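Local atomic coordinates of metallo-beta-lactamase family protein (Thermus thermophilus, PDB entry 2ZO4), a protein that probably hydrolyses a substrate not yet identified, using two zinc ions held in a metallo-beta-lactamase fold. Residues C59-V63 against F81-L85; H171-H175 against A188-L192; L221-A226 against V240-E245. All blocks are in the same frame, centred on the assembly; numbering follows the deposited sequence.

Contact 1 (C59-V63 against F81-L85)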
# COMPACT_ATOMS: atom_id res chain seq x y z
N CYS A 59 1.91 -6.12 -25.82
CA CYS A 59 1.20 -7.27 -25.28
C CYS A 59 1.66 -7.46 -23.84
O CYS A 59 2.68 -6.90 -23.44
CB CYS A 59 1.54 -8.53 -26.08
SG CYS A 59 1.38 -8.36 -27.88
N PHE A 60 0.92 -8.26 -23.07
CA PHE A 60 1.34 -8.66 -21.72
C PHE A 60 2.77 -9.20 -21.73
O PHE A 60 3.55 -8.92 -20.82
CB PHE A 60 0.42 -9.75 -21.16
CG PHE A 60 -0.95 -9.27 -20.75
CD1 PHE A 60 -1.10 -8.18 -19.90
CD2 PHE A 60 -2.09 -9.93 -21.21
CE1 PHE A 60 -2.37 -7.74 -19.51
CE2 PHE A 60 -3.36 -9.50 -20.83
CZ PHE A 60 -3.50 -8.40 -19.97
N GLN A 61 3.10 -9.97 -22.76
CA GLN A 61 4.40 -10.65 -22.87
C GLN A 61 5.57 -9.69 -23.09
O GLN A 61 6.73 -10.07 -22.89
CB GLN A 61 4.37 -11.71 -23.98
CG GLN A 61 3.46 -12.92 -23.70
CD GLN A 61 1.99 -12.68 -24.05
OE1 GLN A 61 1.60 -11.59 -24.47
NE2 GLN A 61 1.18 -13.72 -23.89
N ASP A 62 5.27 -8.45 -23.50
CA ASP A 62 6.30 -7.42 -23.71
C ASP A 62 6.83 -6.83 -22.40
O ASP A 62 7.94 -6.28 -22.37
CB ASP A 62 5.77 -6.30 -24.62
CG ASP A 62 5.51 -6.78 -26.04
OD1 ASP A 62 6.32 -7.58 -26.56
OD2 ASP A 62 4.50 -6.36 -26.65
N VAL A 63 6.05 -6.93 -21.33
CA VAL A 63 6.44 -6.35 -20.04
C VAL A 63 7.42 -7.29 -19.33
O VAL A 63 7.02 -8.30 -18.75
CB VAL A 63 5.23 -6.06 -19.13
CG1 VAL A 63 5.68 -5.31 -17.89
CG2 VAL A 63 4.17 -5.27 -19.88
N PHE A 81 1.33 -13.48 -12.71
CA PHE A 81 0.92 -13.69 -14.10
C PHE A 81 1.99 -13.19 -15.05
O PHE A 81 2.44 -13.92 -15.94
CB PHE A 81 -0.44 -13.01 -14.40
CG PHE A 81 -0.77 -12.92 -15.88
CD1 PHE A 81 -1.11 -14.06 -16.61
CD2 PHE A 81 -0.74 -11.69 -16.54
CE1 PHE A 81 -1.42 -13.98 -17.98
CE2 PHE A 81 -1.04 -11.60 -17.90
CZ PHE A 81 -1.38 -12.74 -18.62
N PHE A 82 2.41 -11.94 -14.86
CA PHE A 82 3.51 -11.37 -15.62
C PHE A 82 4.79 -12.18 -15.46
O PHE A 82 5.47 -12.47 -16.44
CB PHE A 82 3.73 -9.90 -15.26
CG PHE A 82 2.74 -8.96 -15.89
CD1 PHE A 82 1.74 -8.37 -15.12
CD2 PHE A 82 2.80 -8.68 -17.25
CE1 PHE A 82 0.81 -7.51 -15.71
CE2 PHE A 82 1.88 -7.81 -17.84
CZ PHE A 82 0.89 -7.23 -17.07
N GLU A 83 5.09 -12.60 -14.23
CA GLU A 83 6.25 -13.46 -13.97
C GLU A 83 6.17 -14.77 -14.75
O GLU A 83 7.18 -15.24 -15.28
CB GLU A 83 6.42 -13.74 -12.48
CG GLU A 83 7.79 -14.31 -12.10
CD GLU A 83 7.81 -14.91 -10.71
OE1 GLU A 83 6.85 -15.63 -10.36
OE2 GLU A 83 8.77 -14.66 -9.96
N GLY A 84 4.97 -15.34 -14.84
CA GLY A 84 4.75 -16.57 -15.60
C GLY A 84 5.07 -16.45 -17.08
O GLY A 84 5.39 -17.44 -17.74
N LEU A 85 4.98 -15.23 -17.60
CA LEU A 85 5.28 -14.96 -19.01
C LEU A 85 6.76 -14.65 -19.23
O LEU A 85 7.21 -14.52 -20.37
CB LEU A 85 4.40 -13.83 -19.55
CG LEU A 85 2.88 -13.96 -19.36
CD1 LEU A 85 2.18 -12.64 -19.63
CD2 LEU A 85 2.26 -15.08 -20.22
O HOH W 1 7.64 -11.63 -20.56

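Contact 2 (H171-H175 against A188-L192). With ZN (zinc ion), chain B; ZN (zinc ion), chain C.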
# COMPACT_ATOMS: atom_id res chain seq x y z
N HIS A 171 1.83 2.25 5.36
CA HIS A 171 0.73 1.71 4.58
C HIS A 171 0.90 0.20 4.35
O HIS A 171 -0.05 -0.56 4.40
CB HIS A 171 0.60 2.45 3.25
CG HIS A 171 -0.51 1.94 2.39
ND1 HIS A 171 -1.84 2.22 2.64
CD2 HIS A 171 -0.50 1.15 1.29
CE1 HIS A 171 -2.59 1.63 1.72
NE2 HIS A 171 -1.80 0.98 0.89
N ALA A 172 2.14 -0.20 4.08
CA ALA A 172 2.54 -1.61 4.07
C ALA A 172 3.97 -1.68 4.58
O ALA A 172 4.72 -0.70 4.47
CB ALA A 172 2.42 -2.21 2.68
N ASP A 173 4.35 -2.83 5.13
CA ASP A 173 5.65 -2.97 5.81
C ASP A 173 6.84 -2.73 4.88
O ASP A 173 7.76 -1.99 5.23
CB ASP A 173 5.73 -4.34 6.48
CG ASP A 173 4.57 -4.57 7.45
OD1 ASP A 173 4.49 -3.85 8.46
OD2 ASP A 173 3.74 -5.47 7.18
N GLY A 174 6.81 -3.34 3.70
CA GLY A 174 7.85 -3.14 2.69
C GLY A 174 7.35 -2.29 1.54
O GLY A 174 7.63 -2.57 0.37
N HIS A 175 6.58 -1.25 1.87
CA HIS A 175 6.13 -0.33 0.84
C HIS A 175 7.33 0.45 0.31
O HIS A 175 8.16 0.96 1.08
CB HIS A 175 5.05 0.61 1.36
CG HIS A 175 4.47 1.48 0.29
ND1 HIS A 175 5.08 2.64 -0.13
CD2 HIS A 175 3.35 1.35 -0.46
CE1 HIS A 175 4.35 3.19 -1.09
NE2 HIS A 175 3.30 2.42 -1.31
N ALA A 188 4.73 7.41 -6.07
CA ALA A 188 4.57 7.34 -4.62
C ALA A 188 3.91 6.07 -4.09
O ALA A 188 3.95 5.81 -2.89
CB ALA A 188 3.82 8.57 -4.11
N GLY A 189 3.31 5.28 -4.98
CA GLY A 189 2.49 4.14 -4.56
C GLY A 189 1.36 4.63 -3.67
O GLY A 189 0.74 5.65 -3.97
N ASP A 190 1.12 3.94 -2.57
CA ASP A 190 0.12 4.38 -1.60
C ASP A 190 0.72 5.00 -0.34
O ASP A 190 0.08 5.04 0.70
CB ASP A 190 -0.82 3.23 -1.22
CG ASP A 190 -1.67 2.75 -2.38
OD1 ASP A 190 -1.56 3.29 -3.51
OD2 ASP A 190 -2.46 1.81 -2.16
N ALA A 191 1.96 5.49 -0.42
CA ALA A 191 2.59 6.18 0.71
C ALA A 191 1.99 7.58 0.89
O ALA A 191 2.08 8.19 1.97
CB ALA A 191 4.10 6.27 0.52
N LEU A 192 1.39 8.08 -0.19
CA LEU A 192 0.82 9.42 -0.27
C LEU A 192 -0.34 9.37 -1.25
O LEU A 192 -0.23 8.76 -2.32
CB LEU A 192 1.89 10.39 -0.78
CG LEU A 192 1.90 11.86 -0.33
CD1 LEU A 192 2.34 11.99 1.12
CD2 LEU A 192 2.83 12.67 -1.23
ZN ZN B . -2.27 -0.29 -0.70
ZN ZN C . -3.61 0.77 -3.52
O HOH W 2 -3.79 -0.48 -2.00

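Contact 3 (L221-A226 against V240-E245)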
# COMPACT_ATOMS: atom_id res chain seq x y z
N LEU A 221 9.25 11.83 2.76
CA LEU A 221 8.70 12.35 1.50
C LEU A 221 8.56 13.87 1.49
O LEU A 221 8.75 14.50 0.45
CB LEU A 221 7.35 11.70 1.17
CG LEU A 221 7.33 10.18 0.97
CD1 LEU A 221 5.92 9.70 0.63
CD2 LEU A 221 8.34 9.73 -0.10
N ALA A 222 8.23 14.46 2.64
CA ALA A 222 8.09 15.91 2.76
C ALA A 222 9.39 16.65 2.45
O ALA A 222 9.37 17.70 1.82
CB ALA A 222 7.58 16.29 4.14
N ASP A 223 10.51 16.08 2.90
CA ASP A 223 11.84 16.69 2.73
C ASP A 223 12.54 16.26 1.44
O ASP A 223 13.65 16.71 1.16
CB ASP A 223 12.73 16.36 3.94
CG ASP A 223 12.14 16.83 5.25
OD1 ASP A 223 11.71 18.01 5.33
OD2 ASP A 223 12.12 16.04 6.22
N LEU A 224 11.88 15.40 0.67
CA LEU A 224 12.48 14.82 -0.54
C LEU A 224 12.85 15.86 -1.59
O LEU A 224 13.90 15.76 -2.23
CB LEU A 224 11.56 13.76 -1.15
CG LEU A 224 12.11 12.82 -2.23
CD1 LEU A 224 13.28 11.95 -1.72
CD2 LEU A 224 10.99 11.94 -2.77
N GLY A 225 11.99 16.86 -1.77
CA GLY A 225 12.20 17.88 -2.80
C GLY A 225 11.59 17.49 -4.13
O GLY A 225 11.97 18.03 -5.17
N ALA A 226 10.65 16.55 -4.10
CA ALA A 226 9.97 16.10 -5.32
C ALA A 226 9.13 17.22 -5.92
O ALA A 226 8.54 18.03 -5.20
CB ALA A 226 9.10 14.88 -5.03
N VAL A 240 4.14 18.04 -3.06
CA VAL A 240 4.36 16.83 -2.28
C VAL A 240 4.55 17.12 -0.79
O VAL A 240 3.97 16.44 0.05
CB VAL A 240 5.55 16.00 -2.85
CG1 VAL A 240 5.87 14.80 -1.96
CG2 VAL A 240 5.23 15.53 -4.26
N ARG A 241 5.34 18.15 -0.47
CA ARG A 241 5.57 18.56 0.92
C ARG A 241 4.25 18.95 1.58
O ARG A 241 4.00 18.57 2.73
CB ARG A 241 6.58 19.71 1.02
CG ARG A 241 6.81 20.18 2.47
CD ARG A 241 7.71 21.42 2.58
NE ARG A 241 9.11 21.14 2.25
CZ ARG A 241 10.01 20.62 3.09
NH1 ARG A 241 9.67 20.30 4.34
NH2 ARG A 241 11.25 20.41 2.68
N GLN A 242 3.42 19.69 0.85
CA GLN A 242 2.14 20.18 1.36
C GLN A 242 1.21 19.03 1.70
O GLN A 242 0.63 19.01 2.79
CB GLN A 242 1.48 21.14 0.37
CG GLN A 242 0.19 21.77 0.88
CD GLN A 242 -0.47 22.67 -0.16
OE1 GLN A 242 0.19 23.51 -0.77
NE2 GLN A 242 -1.77 22.48 -0.35
N ARG A 243 1.06 18.08 0.79
CA ARG A 243 0.21 16.91 1.04
C ARG A 243 0.73 16.04 2.19
O ARG A 243 -0.06 15.56 3.00
CB ARG A 243 0.02 16.07 -0.23
CG ARG A 243 -1.04 14.97 -0.11
CD ARG A 243 -2.39 15.51 0.37
NE ARG A 243 -3.34 14.45 0.68
CZ ARG A 243 -4.35 14.56 1.54
NH1 ARG A 243 -4.56 15.70 2.19
NH2 ARG A 243 -5.15 13.52 1.75
N ALA A 244 2.05 15.85 2.25
CA ALA A 244 2.68 15.11 3.34
C ALA A 244 2.41 15.77 4.70
O ALA A 244 2.12 15.09 5.68
CB ALA A 244 4.17 14.98 3.10
N GLU A 245 2.49 17.10 4.73
CA GLU A 245 2.16 17.86 5.94
C GLU A 245 0.67 17.78 6.28
O GLU A 245 0.31 17.74 7.45
CB GLU A 245 2.62 19.32 5.83
CG GLU A 245 4.15 19.51 5.91
CD GLU A 245 4.76 18.97 7.21
OE1 GLU A 245 4.19 19.22 8.30
OE2 GLU A 245 5.81 18.30 7.13
O HOH W 3 8.05 18.59 -2.46
O HOH W 4 5.88 19.01 -5.27

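Contact 1 (C59-V63 against F81-L85)
One face of the F60 ring receives the edge of F81, a T-shaped pair whose planes stand at 87° with centroids 5.2 Å apart; L85 CD1 lies over one face of F81, and the carbonyl O of F60 sits in the ring plane at the edge of F82. The three phenylalanines form an aromatic cluster on the metallo-beta-lactamase fold, where the 3-10 turn at 60-62, leading into strand 65-68, packs against residues 81-85. F81 touches through its outer edge: CE2 stands 3.7 Å from F60 CG, over the face but offset toward the rim, and CZ leans over CD2. F82 meets the same ring from another direction, its plane inclined at 72° to that of F60, with CZ 3.6 Å from F60 CD1. The CG of F60 lies beside its own backbone N and anti to the carbonyl carbon (chi1 -73°), which sends the ring out to both aromatic partners. V63 rests more loosely on F82, its CG2 4.0 Å from CE2. L85 CD1 touches both the F81 face and F60 CB, 3.7 Å from the latter. Helix 43-55 covers the cluster through L49, E50 and L53 against F60, while L35 of strand 32-36 backs both V63 and F82; R46 adds a cation-pi contact to F81. A water lies within hydrogen-bonding distance of Q61 O and, more weakly, of L85 O. The 3-10 turn is stiffened at its start by reciprocal bonds, D62 N to C59 O and, nearly straight, C59 N to D62 OD2 at 2.7 Å.

Contact 2 (H171-H175 against A188-L192)
H171 swings its ring anti to the backbone N (chi1 179°) and D190 sets CG beside its own N (chi1 -65°). These torsions turn imidazole and carboxylate toward the same zinc ion. H171 NE2 binds the zinc of chain B at 2.1 Å. D190 OD2 reaches that ion at 2.6 Å and the zinc of chain C at 2.1 Å. OD2 is therefore an unequal bridge, and a water bound to both metals is a second one. H70, H72, D74 and H75 come from the HxHxDH motif of the metallo-beta-lactamase superfamily; H70 and H72 complete the first site, D74, H75 and H233 the second. The side chains of H171 and D190 also pack on each other: D190 CB lies over one face of the H171 ring, toward its rim, in a CH-pi contact 3.5 Å from the centroid. N199 O accepts a hydrogen bond from the far nitrogen, ND1, fixing the rotation of the ring.

H175 works in the second shell. Its ring comes edge-on to the type II' turn A188-A191, with A188 O in the ring plane 3.2 Å from CE1. D190 N donates to H175 NE2 over 2.9 Å, a bent bond (139° at the hydrogen) from a donor tilted out of the imidazole plane. A191 CB adds a contact at 3.5 Å from H175 CE1.

The backbone of the bridging aspartate is thus held by one histidine while its carboxylate and a second histidine share a metal. With its buried amide satisfied by H175 NE2, D190 has its main chain positioned by a second-shell residue that itself binds neither zinc.

Contact 3 (L221-A226 against V240-E245)
Charge joins R241 to D223 at the exposed side of this junction: NH1 donates to OD1 over 3.2 Å in a salt bridge. The bond is bent (143°), and OD1 is met on its anti side, with the two planar groups 53° apart. The arginine is extended at first and turns at chi3 (-71°), bringing its guanidinium over the end of helix 210-222. There A222 O sits above the centre of one guanidinium face, 3.2 Å from CZ, a polar approach whose angles are too poor for hydrogen bonding.

Apolar contacts lie deeper. A222 CB meets A244 CB at 3.8 Å, and V240 places CG2 4.0 Å from A226 CB. The backbones come closest at A222 and R241, CA to CA 4.1 Å.

Two waters also bridge the segments: both donate to A226 O, one accepting from V240 N at 3.0 Å and the other, weakly, from R241 N.

The start of helix 240-261 thus has its first amides bridged by water to the chain leaving helix 210-222, and the positive guanidinium over A222 O would probably stabilise the partial negative charge at the C-terminal end of that helix.

From the N terminus, contact 1 closes first, fastening the loop after helix 43-55 to helix 79-84 across strand 65-68 and the zinc-binding H70-H75 region. Contact 2 then closes the hairpin of strands 176-180 and 185-189 in the other sheet, and contact 3 joins helix 210-222 to helix 240-261 around strand 228-231. The three follow in series; none nests in or crosses another. Contacts 2 and 3 touch: L192 packs on V240, A244 and L221, and A191 on L221, so the metal-bearing turn rests on the helix junction. Contact 1 stands apart, its nearest atoms about 16 Å from those of contact 2.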